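Local coordinates for putative fumarylpyruvate hydrolase (Burkholderia cenocepacia, PDB 4MAQ), which is probably an enzyme of the fumarylacetoacetate hydrolase family, rich in beta strands and assembled here from two copies of the chain, at residues 21-24 with 29-32; 165-168 with 174-177; 59-64 with 191-196; 128-131 with 135-138. All blocks are in the same frame, centred on the assembly; numbering follows the deposited sequence.

Interaction 1. Residues 21-24 with 29-32; sequences SVEV and ARFP
Arg-30 reaches across to Ser-21 and holds it side-on with two nitrogens. NE bonds to Ser-21 OG at 2.7 Å, the hydroxyl oxygen lying in the guanidinium plane. NH2 bonds to Ser-21 O at 3.1 Å, less favourably, since the N-H is bent to 141° and the nitrogen stands above the carbonyl plane. The chain bends at chi3 (68°), which helps bring one guanidinium face over the peptide joining Val-22 to Glu-23. Arginine suits this place because NE and NH2 can serve a hydroxyl and a carbonyl at once.

Backbone bonds run both ways between Val-22 and Phe-31, an antiparallel hydrogen-bonded pair: Val-22 N to Phe-31 O and Phe-31 N to Val-22 O, each 2.8 Å. Ser-21 and Pro-32 form the next, non-hydrogen-bonded pair, a position that asks no N-H of the proline. Near the turn a water accepts from Val-24 N at 3.0 Å and probably donates to Ala-29 O, bridging the two segments.

Apolar contact is lighter. Val-24 CG2 comes to 4.2 Å from Phe-31 CB, while Val-22 shares a face with Phe-31, and both lean on Leu-151 of strand 146-153. Phe-31 and Pro-32 also pack on Ile-14 of the second subunit. Paired strands closed by a short turn make this a beta hairpin, a small two-stranded sheet placed where the subunits meet.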
loop_
_atom_site.group_PDB
_atom_site.type_symbol
_atom_site.label_atom_id
_atom_site.label_comp_id
_atom_site.label_asym_id
_atom_site.label_seq_id
_atom_site.Cartn_x
_atom_site.Cartn_y
_atom_site.Cartn_z
ATOM N N SER B 21 -6.303 6.331 11.417
ATOM C CA SER B 21 -5.762 6.159 12.766
ATOM C C SER B 21 -6.547 5.090 13.506
ATOM O O SER B 21 -7.635 4.682 13.064
ATOM C CB SER B 21 -5.779 7.475 13.545
ATOM O OG SER B 21 -7.115 7.905 13.738
ATOM N N VAL B 22 -5.979 4.616 14.603
ATOM C CA VAL B 22 -6.563 3.525 15.418
ATOM C C VAL B 22 -6.826 4.071 16.799
ATOM O O VAL B 22 -6.036 4.862 17.313
ATOM C CB VAL B 22 -5.595 2.309 15.521
ATOM C CG1 VAL B 22 -6.245 1.108 16.236
ATOM C CG2 VAL B 22 -5.127 1.889 14.153
ATOM N N GLU B 23 -7.952 3.671 17.375
ATOM C CA GLU B 23 -8.288 3.981 18.755
ATOM C C GLU B 23 -7.189 3.463 19.672
ATOM O O GLU B 23 -6.575 2.421 19.409
ATOM C CB GLU B 23 -9.610 3.290 19.128
ATOM C CG GLU B 23 -10.127 3.641 20.523
ATOM C CD GLU B 23 -11.336 2.823 20.962
ATOM O OE1 GLU B 23 -11.851 1.997 20.180
ATOM O OE2 GLU B 23 -11.791 3.015 22.105
ATOM N N VAL B 24 -6.960 4.183 20.758
ATOM C CA VAL B 24 -6.053 3.745 21.803
ATOM C C VAL B 24 -6.885 3.512 23.063
ATOM O O VAL B 24 -7.714 4.355 23.441
ATOM C CB VAL B 24 -4.945 4.789 22.034
ATOM C CG1 VAL B 24 -4.113 4.456 23.261
ATOM C CG2 VAL B 24 -4.078 4.885 20.779
ATOM N N ALA B 29 -6.532 10.158 22.631
ATOM C CA ALA B 29 -5.600 10.286 21.522
ATOM C C ALA B 29 -5.620 8.996 20.710
ATOM O O ALA B 29 -6.019 7.931 21.207
ATOM C CB ALA B 29 -4.197 10.606 22.015
ATOM N N ARG B 30 -5.186 9.097 19.460
ATOM C CA ARG B 30 -5.234 7.955 18.553
ATOM C C ARG B 30 -3.849 7.647 18.004
ATOM O O ARG B 30 -2.896 8.398 18.222
ATOM C CB ARG B 30 -6.229 8.211 17.427
ATOM C CG ARG B 30 -7.653 8.337 17.933
ATOM C CD ARG B 30 -8.632 8.654 16.823
ATOM N NE ARG B 30 -8.815 7.564 15.862
ATOM C CZ ARG B 30 -9.664 6.551 16.022
ATOM N NH1 ARG B 30 -10.391 6.442 17.148
ATOM N NH2 ARG B 30 -9.786 5.644 15.053
ATOM N N PHE B 31 -3.740 6.530 17.292
ATOM C CA PHE B 31 -2.480 6.113 16.709
ATOM C C PHE B 31 -2.561 6.294 15.183
ATOM O O PHE B 31 -3.325 5.602 14.526
ATOM C CB PHE B 31 -2.201 4.644 17.063
ATOM C CG PHE B 31 -0.874 4.147 16.556
ATOM C CD1 PHE B 31 -0.752 3.593 15.276
ATOM C CD2 PHE B 31 0.263 4.247 17.368
ATOM C CE1 PHE B 31 0.478 3.153 14.804
ATOM C CE2 PHE B 31 1.497 3.811 16.902
ATOM C CZ PHE B 31 1.601 3.256 15.629
ATOM N N PRO B 32 -1.780 7.240 14.624
ATOM C CA PRO B 32 -1.834 7.520 13.187
ATOM C C PRO B 32 -1.078 6.437 12.409
ATOM O O PRO B 32 0.070 6.138 12.736
ATOM C CB PRO B 32 -1.137 8.897 13.084
ATOM C CG PRO B 32 -0.116 8.862 14.174
ATOM C CD PRO B 32 -0.728 8.036 15.300
HETATM O O HOH W 1 -8.400 6.719 21.385
#

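Interaction 2. Residues 165-168 with 174-177; sequences IWLA and RQQG
Leu-167 and Gln-175 face each other on one side of the sheet, their side chains crossing obliquely. Leucine CG lies opposite its own backbone N (chi1 176°), and CD1 comes to 4.0 Å from Gln-175 OE1. The glutamine runs out extended beyond CG, carrying its amide past the leucine to polar partners outside the hairpin: OE1 accepts from Ile-89 N and His-87 ND1, and NE2 bonds to Thr-209 OG1. A buried glutamine fits here because both ends of its amide are used.

Further along the same face Ile-165 meets Gly-177, whose lack of a side chain lets the isoleucine branch lie on the backbone, CG2 being 3.5 Å from Gly-177 O. The peptides of this pair bond in both directions, with Gly-177 N to Ile-165 O at 2.9 Å. The two strands form a beta hairpin, and 172-178 is one of the two outermost strands of a five-stranded mixed sheet within this chain. At Arg-174 and Gln-175 the regular pairing gives way to a classic beta bulge: Leu-167 O accepts from both Arg-174 N (2.8 Å) and Gln-175 N (3.0 Å), so that two residues stand against one.

On the other face, Trp-166 CB touches Gln-175 O at 3.5 Å, but CG sits between the backbone N and carbonyl carbon (chi1 65°), and the indole leads away from the partner strand, making a cation-pi contact with Arg-164. Arg-174 is bent at chi2 (-75°). Its end leads away from strand 164-169, and NE forms a salt bridge with Asp-172.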
loop_
_atom_site.group_PDB
_atom_site.type_symbol
_atom_site.label_atom_id
_atom_site.label_comp_id
_atom_site.label_asym_id
_atom_site.label_seq_id
_atom_site.Cartn_x
_atom_site.Cartn_y
_atom_site.Cartn_z
ATOM N N ILE B 165 -4.067 -16.994 21.258
ATOM C CA ILE B 165 -4.525 -16.146 20.151
ATOM C C ILE B 165 -5.621 -16.961 19.473
ATOM O O ILE B 165 -5.418 -18.145 19.141
ATOM C CB ILE B 165 -3.370 -15.755 19.185
ATOM C CG1 ILE B 165 -3.926 -15.076 17.929
ATOM C CG2 ILE B 165 -2.458 -16.945 18.825
ATOM C CD1 ILE B 165 -2.907 -14.297 17.113
ATOM N N TRP B 166 -6.806 -16.373 19.305
ATOM C CA TRP B 166 -7.961 -17.184 18.928
ATOM C C TRP B 166 -8.964 -16.366 18.126
ATOM O O TRP B 166 -9.004 -15.124 18.194
ATOM C CB TRP B 166 -8.621 -17.780 20.199
ATOM C CG TRP B 166 -9.197 -16.702 21.086
ATOM C CD1 TRP B 166 -8.524 -15.941 22.019
ATOM C CD2 TRP B 166 -10.551 -16.239 21.086
ATOM N NE1 TRP B 166 -9.392 -15.027 22.590
ATOM C CE2 TRP B 166 -10.639 -15.198 22.042
ATOM C CE3 TRP B 166 -11.710 -16.614 20.377
ATOM C CZ2 TRP B 166 -11.836 -14.512 22.303
ATOM C CZ3 TRP B 166 -12.909 -15.918 20.634
ATOM C CH2 TRP B 166 -12.957 -14.879 21.588
ATOM N N LEU B 167 -9.801 -17.085 17.389
ATOM C CA LEU B 167 -10.883 -16.463 16.654
ATOM C C LEU B 167 -12.035 -17.467 16.572
ATOM O O LEU B 167 -11.810 -18.662 16.365
ATOM C CB LEU B 167 -10.410 -16.042 15.246
ATOM C CG LEU B 167 -11.454 -15.445 14.284
ATOM C CD1 LEU B 167 -10.766 -14.526 13.289
ATOM C CD2 LEU B 167 -12.267 -16.501 13.537
ATOM N N ALA B 168 -13.254 -16.972 16.770
ATOM C CA ALA B 168 -14.478 -17.767 16.614
ATOM C C ALA B 168 -15.434 -17.083 15.665
ATOM O O ALA B 168 -15.389 -15.853 15.476
ATOM C CB ALA B 168 -15.136 -17.960 17.985
ATOM N N ARG B 174 -12.623 -21.244 15.481
ATOM C CA ARG B 174 -12.057 -21.607 14.184
ATOM C C ARG B 174 -10.541 -21.561 14.210
ATOM O O ARG B 174 -9.893 -22.311 13.469
ATOM C CB ARG B 174 -12.588 -20.680 13.070
ATOM C CG ARG B 174 -14.108 -20.570 12.922
ATOM C CD ARG B 174 -14.735 -21.799 12.279
ATOM N NE ARG B 174 -16.205 -21.846 12.436
ATOM C CZ ARG B 174 -17.102 -21.339 11.578
ATOM N NH1 ARG B 174 -16.711 -20.710 10.460
ATOM N NH2 ARG B 174 -18.406 -21.456 11.843
ATOM N N GLN B 175 -9.964 -20.679 15.027
ATOM C CA GLN B 175 -8.500 -20.628 15.165
ATOM C C GLN B 175 -8.153 -20.555 16.625
ATOM O O GLN B 175 -8.808 -19.835 17.380
ATOM C CB GLN B 175 -7.907 -19.391 14.460
ATOM C CG GLN B 175 -8.233 -19.309 12.970
ATOM C CD GLN B 175 -7.424 -18.226 12.288
ATOM O OE1 GLN B 175 -7.924 -17.119 12.051
ATOM N NE2 GLN B 175 -6.164 -18.517 12.013
ATOM N N GLN B 176 -7.121 -21.286 17.040
ATOM C CA GLN B 176 -6.640 -21.198 18.408
ATOM C C GLN B 176 -5.198 -21.661 18.406
ATOM O O GLN B 176 -4.895 -22.812 18.080
ATOM C CB GLN B 176 -7.485 -22.059 19.355
ATOM C CG GLN B 176 -7.182 -21.921 20.835
ATOM C CD GLN B 176 -8.209 -22.665 21.648
ATOM O OE1 GLN B 176 -9.210 -22.088 22.068
ATOM N NE2 GLN B 176 -7.991 -23.965 21.840
ATOM N N GLY B 177 -4.307 -20.755 18.754
ATOM C CA GLY B 177 -2.920 -21.088 18.865
ATOM C C GLY B 177 -2.284 -20.306 19.988
ATOM O O GLY B 177 -2.974 -19.778 20.863
#

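Interaction 3. Residues 59-64 with 191-196; sequences PFFFTK and AYVSRS. With EDO (1,2-ethanediol), chain C.
Helix 186-196 packs against the start of strand 61-64, and the joint is made by Pro-59 and Phe-61 with Tyr-192 and Val-193. Pro-59 points its CG-CD edge at one face of the phenol, with CD 3.5 Å from the centroid of the Tyr-192 ring and 14° off the ring normal, a CH-pi contact that suits the polarised C-H groups of proline next to its nitrogen. On the opposite face of the same ring comes Arg-195, about one helical turn on, with NH2 3.2 Å above the plane and over its centre. The phenol is thus clamped from both sides. Its chi1 of -93° departs from a staggered value, and Trp-184 meets the ring edge-to-face.

The second part of the joint is purely apolar, as expected where a strand of the large mixed sheet, paired to 36-39, turns a side chain to a covering helix. Phe-61 CE2 touches Val-193 CG2 at 3.5 Å, the two side chains crossing obliquely, and Phe-61 CE1 lies 4.1 Å from Tyr-192 CB. The ring of Phe-61 also meets Trp-138 of the second subunit, with planes about 15° apart. Within the helix, Ser-194 OG bonds back to Ala-191 O at 2.7 Å, near the last turn.

Beyond Phe-61 the strand carries Thr-63, whose OG1 accepts a hydrogen bond from O1 of 1,2-ethanediol at 3.0 Å and also bonds to Asp-137 OD2 of the second subunit; the diol, probably from the crystallisation liquor, is bonded to Thr-63 of that subunit too.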
loop_
_atom_site.group_PDB
_atom_site.type_symbol
_atom_site.label_atom_id
_atom_site.label_comp_id
_atom_site.label_asym_id
_atom_site.label_seq_id
_atom_site.Cartn_x
_atom_site.Cartn_y
_atom_site.Cartn_z
ATOM N N PRO B 59 11.191 -14.876 6.335
ATOM C CA PRO B 59 9.784 -14.547 6.110
ATOM C C PRO B 59 9.604 -13.780 4.803
ATOM O O PRO B 59 10.558 -13.227 4.256
ATOM C CB PRO B 59 9.460 -13.615 7.278
ATOM C CG PRO B 59 10.765 -12.938 7.581
ATOM C CD PRO B 59 11.834 -13.965 7.300
ATOM N N PHE B 60 8.386 -13.757 4.294
ATOM C CA PHE B 60 8.021 -12.831 3.212
ATOM C C PHE B 60 6.852 -11.978 3.683
ATOM O O PHE B 60 6.230 -12.278 4.717
ATOM C CB PHE B 60 7.719 -13.575 1.906
ATOM C CG PHE B 60 6.436 -14.365 1.911
ATOM C CD1 PHE B 60 6.411 -15.696 2.351
ATOM C CD2 PHE B 60 5.245 -13.802 1.435
ATOM C CE1 PHE B 60 5.215 -16.433 2.338
ATOM C CE2 PHE B 60 4.053 -14.544 1.417
ATOM C CZ PHE B 60 4.032 -15.859 1.872
ATOM N N PHE B 61 6.577 -10.909 2.944
ATOM C CA PHE B 61 5.639 -9.888 3.390
ATOM C C PHE B 61 4.726 -9.409 2.289
ATOM O O PHE B 61 5.137 -9.285 1.132
ATOM C CB PHE B 61 6.413 -8.671 3.898
ATOM C CG PHE B 61 7.228 -8.958 5.126
ATOM C CD1 PHE B 61 8.546 -9.406 5.025
ATOM C CD2 PHE B 61 6.676 -8.770 6.388
ATOM C CE1 PHE B 61 9.279 -9.688 6.168
ATOM C CE2 PHE B 61 7.418 -9.024 7.526
ATOM C CZ PHE B 61 8.715 -9.483 7.420
ATOM N N PHE B 62 3.492 -9.091 2.652
ATOM C CA PHE B 62 2.667 -8.248 1.814
ATOM C C PHE B 62 2.259 -7.051 2.667
ATOM O O PHE B 62 2.687 -6.941 3.809
ATOM C CB PHE B 62 1.480 -9.039 1.244
ATOM C CG PHE B 62 0.610 -9.674 2.291
ATOM C CD1 PHE B 62 0.926 -10.938 2.791
ATOM C CD2 PHE B 62 -0.522 -9.006 2.780
ATOM C CE1 PHE B 62 0.127 -11.512 3.774
ATOM C CE2 PHE B 62 -1.311 -9.581 3.744
ATOM C CZ PHE B 62 -1.000 -10.829 4.228
ATOM N N THR B 63 1.493 -6.128 2.098
ATOM C CA THR B 63 1.076 -4.923 2.818
ATOM C C THR B 63 -0.421 -4.709 2.636
ATOM O O THR B 63 -1.045 -5.367 1.831
ATOM C CB THR B 63 1.873 -3.691 2.328
ATOM O OG1 THR B 63 1.614 -3.506 0.934
ATOM C CG2 THR B 63 3.388 -3.879 2.510
ATOM N N LYS B 64 -0.973 -3.790 3.421
ATOM C CA LYS B 64 -2.307 -3.268 3.210
ATOM C C LYS B 64 -2.188 -1.744 3.239
ATOM O O LYS B 64 -1.291 -1.212 3.898
ATOM C CB LYS B 64 -3.269 -3.707 4.319
ATOM C CG LYS B 64 -3.515 -5.219 4.355
ATOM C CD LYS B 64 -4.454 -5.584 5.518
ATOM C CE LYS B 64 -4.583 -7.105 5.690
ATOM N NZ LYS B 64 -5.536 -7.731 4.730
ATOM N N ALA B 191 13.121 -6.446 12.532
ATOM C CA ALA B 191 14.427 -6.349 11.876
ATOM C C ALA B 191 14.334 -6.586 10.351
ATOM O O ALA B 191 14.881 -5.806 9.561
ATOM C CB ALA B 191 15.416 -7.316 12.529
ATOM N N TYR B 192 13.621 -7.638 9.944
ATOM C CA TYR B 192 13.465 -7.968 8.537
ATOM C C TYR B 192 12.761 -6.837 7.763
ATOM O O TYR B 192 13.226 -6.438 6.680
ATOM C CB TYR B 192 12.674 -9.264 8.386
ATOM C CG TYR B 192 13.514 -10.510 8.302
ATOM C CD1 TYR B 192 14.284 -10.744 7.174
ATOM C CD2 TYR B 192 13.544 -11.446 9.334
ATOM C CE1 TYR B 192 15.061 -11.873 7.053
ATOM C CE2 TYR B 192 14.331 -12.593 9.235
ATOM C CZ TYR B 192 15.092 -12.798 8.085
ATOM O OH TYR B 192 15.887 -13.913 7.911
ATOM N N VAL B 193 11.678 -6.285 8.318
ATOM C CA VAL B 193 10.999 -5.204 7.590
ATOM C C VAL B 193 11.968 -4.029 7.432
ATOM O O VAL B 193 12.068 -3.434 6.351
ATOM C CB VAL B 193 9.702 -4.716 8.279
ATOM C CG1 VAL B 193 9.156 -3.461 7.587
ATOM C CG2 VAL B 193 8.647 -5.824 8.284
ATOM N N SER B 194 12.719 -3.730 8.494
ATOM C CA SER B 194 13.635 -2.580 8.492
ATOM C C SER B 194 14.826 -2.718 7.539
ATOM O O SER B 194 15.549 -1.751 7.334
ATOM C CB SER B 194 14.166 -2.323 9.908
ATOM O OG SER B 194 15.208 -3.235 10.243
ATOM N N ARG B 195 15.044 -3.910 6.980
ATOM C CA ARG B 195 16.103 -4.092 5.994
ATOM C C ARG B 195 15.576 -3.886 4.567
ATOM O O ARG B 195 16.365 -3.800 3.639
ATOM C CB ARG B 195 16.793 -5.461 6.162
ATOM C CG ARG B 195 17.555 -5.550 7.480
ATOM C CD ARG B 195 18.454 -6.770 7.567
ATOM N NE ARG B 195 17.726 -8.029 7.709
ATOM C CZ ARG B 195 17.535 -8.667 8.866
ATOM N NH1 ARG B 195 17.995 -8.168 10.008
ATOM N NH2 ARG B 195 16.868 -9.814 8.885
ATOM N N SER B 196 14.249 -3.811 4.405
ATOM C CA SER B 196 13.608 -3.606 3.112
ATOM C C SER B 196 13.219 -2.147 2.872
ATOM O O SER B 196 13.372 -1.632 1.754
ATOM C CB SER B 196 12.375 -4.486 3.040
ATOM O OG SER B 196 11.643 -4.180 1.864
HETATM C C1 EDO C . -0.210 -0.814 0.554
HETATM O O1 EDO C . -0.894 -2.054 0.352
HETATM C C2 EDO C . 0.005 -0.018 -0.718
HETATM O O2 EDO C . 0.940 -0.653 -1.603
#

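Interaction 4. Residues 128-131 with 135-138; sequences EAKK and PWDW
Lys-130 carries the aliphatic part of its side chain across the indole of Trp-136, at a slant. The lysine is extended beyond CG, and two of its methylenes, CG and CE, meet the ring: CG is 4.1 Å from Trp-136 NE1, and CE is 3.7 Å from Trp-136 CZ2. Lysine suits this border, since its carbon chain can cover a tryptophan while its amine stays at the surface. Ala-129, one residue earlier on the helix, supplies a small methyl that fits close to the loop: CB is 3.5 Å from Pro-135 O and 4.2 Å from Trp-136 CD1.

The one polar atom of the indole is served by a water lying in the ring plane, at 3.0 Å from Trp-136 NE1, which donates to it. The same water makes a weak bond to Ala-129 O, at 3.2 Å, and so links the helix to the loop. With CG of the tryptophan anti to its carbonyl carbon (chi1 -68°) and a small chi2 (19°), the end of the side chain comes nearer the helix than its CB does.

Farther out, Lys-130 O accepts from Ser-133 OG of the second subunit, a residue that also packs on Trp-136; Pro-135 rests on Phe-61 of the second subunit, whose ring Trp-138 meets as well. Trp-136 occupies the N-cap position of helix 137-140. The contact therefore spans the tight link between that short helix and helix 123-132, which itself follows strand 111-122, whose Arg-122 bonds to Trp-138 O.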
loop_
_atom_site.group_PDB
_atom_site.type_symbol
_atom_site.label_atom_id
_atom_site.label_comp_id
_atom_site.label_asym_id
_atom_site.label_seq_id
_atom_site.Cartn_x
_atom_site.Cartn_y
_atom_site.Cartn_z
ATOM N N GLU B 128 -6.265 -16.993 -7.876
ATOM C CA GLU B 128 -6.041 -16.566 -9.252
ATOM C C GLU B 128 -4.693 -15.887 -9.402
ATOM O O GLU B 128 -3.937 -16.170 -10.346
ATOM C CB GLU B 128 -7.157 -15.629 -9.718
ATOM N N ALA B 129 -4.378 -14.993 -8.468
ATOM C CA ALA B 129 -3.082 -14.321 -8.487
ATOM C C ALA B 129 -1.923 -15.315 -8.379
ATOM O O ALA B 129 -0.906 -15.189 -9.087
ATOM C CB ALA B 129 -2.994 -13.298 -7.365
ATOM N N LYS B 130 -2.051 -16.291 -7.497
ATOM C CA LYS B 130 -0.986 -17.282 -7.347
ATOM C C LYS B 130 -0.782 -18.096 -8.633
ATOM O O LYS B 130 0.361 -18.338 -9.040
ATOM C CB LYS B 130 -1.280 -18.198 -6.161
ATOM C CG LYS B 130 -1.032 -17.558 -4.790
ATOM C CD LYS B 130 -1.270 -18.612 -3.714
ATOM C CE LYS B 130 -1.102 -18.088 -2.300
ATOM N NZ LYS B 130 -1.563 -19.111 -1.314
ATOM N N LYS B 131 -1.883 -18.500 -9.271
ATOM C CA LYS B 131 -1.837 -19.290 -10.516
ATOM C C LYS B 131 -1.087 -18.537 -11.613
ATOM O O LYS B 131 -0.369 -19.131 -12.406
ATOM C CB LYS B 131 -3.255 -19.639 -10.993
ATOM N N PRO B 135 0.238 -9.912 -8.768
ATOM C CA PRO B 135 0.270 -9.280 -7.450
ATOM C C PRO B 135 -0.958 -9.622 -6.596
ATOM O O PRO B 135 -2.043 -9.892 -7.124
ATOM C CB PRO B 135 0.345 -7.770 -7.767
ATOM C CG PRO B 135 -0.026 -7.643 -9.196
ATOM C CD PRO B 135 0.292 -8.936 -9.866
ATOM N N TRP B 136 -0.770 -9.578 -5.280
ATOM C CA TRP B 136 -1.791 -9.949 -4.307
ATOM C C TRP B 136 -2.616 -8.786 -3.808
ATOM O O TRP B 136 -3.423 -8.967 -2.905
ATOM C CB TRP B 136 -1.110 -10.567 -3.092
ATOM C CG TRP B 136 -0.437 -11.928 -3.312
ATOM C CD1 TRP B 136 -0.041 -12.519 -4.502
ATOM C CD2 TRP B 136 -0.096 -12.831 -2.273
ATOM N NE1 TRP B 136 0.531 -13.766 -4.236
ATOM C CE2 TRP B 136 0.526 -13.968 -2.872
ATOM C CE3 TRP B 136 -0.224 -12.779 -0.873
ATOM C CZ2 TRP B 136 0.987 -15.056 -2.114
ATOM C CZ3 TRP B 136 0.234 -13.864 -0.122
ATOM C CH2 TRP B 136 0.843 -14.980 -0.740
ATOM N N ASP B 137 -2.427 -7.598 -4.365
ATOM C CA ASP B 137 -3.086 -6.418 -3.805
ATOM C C ASP B 137 -4.601 -6.499 -3.810
ATOM O O ASP B 137 -5.239 -6.120 -2.833
ATOM C CB ASP B 137 -2.651 -5.139 -4.546
ATOM C CG ASP B 137 -1.121 -4.997 -4.673
ATOM O OD1 ASP B 137 -0.495 -5.817 -5.350
ATOM O OD2 ASP B 137 -0.560 -4.047 -4.105
ATOM N N TRP B 138 -5.195 -6.970 -4.905
ATOM C CA TRP B 138 -6.633 -7.153 -4.900
ATOM C C TRP B 138 -7.078 -8.153 -3.814
ATOM O O TRP B 138 -8.129 -7.972 -3.204
ATOM C CB TRP B 138 -7.115 -7.583 -6.282
ATOM C CG TRP B 138 -7.514 -6.479 -7.245
ATOM C CD1 TRP B 138 -8.314 -6.650 -8.332
ATOM C CD2 TRP B 138 -7.150 -5.073 -7.236
ATOM N NE1 TRP B 138 -8.490 -5.466 -8.989
ATOM C CE2 TRP B 138 -7.796 -4.477 -8.343
ATOM C CE3 TRP B 138 -6.370 -4.260 -6.398
ATOM C CZ2 TRP B 138 -7.673 -3.113 -8.642
ATOM C CZ3 TRP B 138 -6.273 -2.888 -6.693
ATOM C CH2 TRP B 138 -6.911 -2.345 -7.805
HETATM O O HOH W 2 1.426 -14.415 -7.029
#

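In the fold
Interactions 3 and 4 touch directly: Phe-60 CE2 lies 3.9 Å from Trp-136 CH2, and Phe-62 CD1 4.2 Å from Trp-136 CZ3, so side chains of strand 61-64 and its approach pack on the indole of interaction 4, with the centres 18 Å apart. Both reach the second subunit, as does interaction 1, whose centre is 31 Å from that of interaction 4 on the opposite side of the chain's centre. Interaction 2 meets no other chain; its nearest atoms are about 12 Å from interaction 3, although strand 172-178 leads on to helix 186-196. Of the four, interaction 3 holds the 1,2-ethanediol, bound between Thr-63 residues of both subunits.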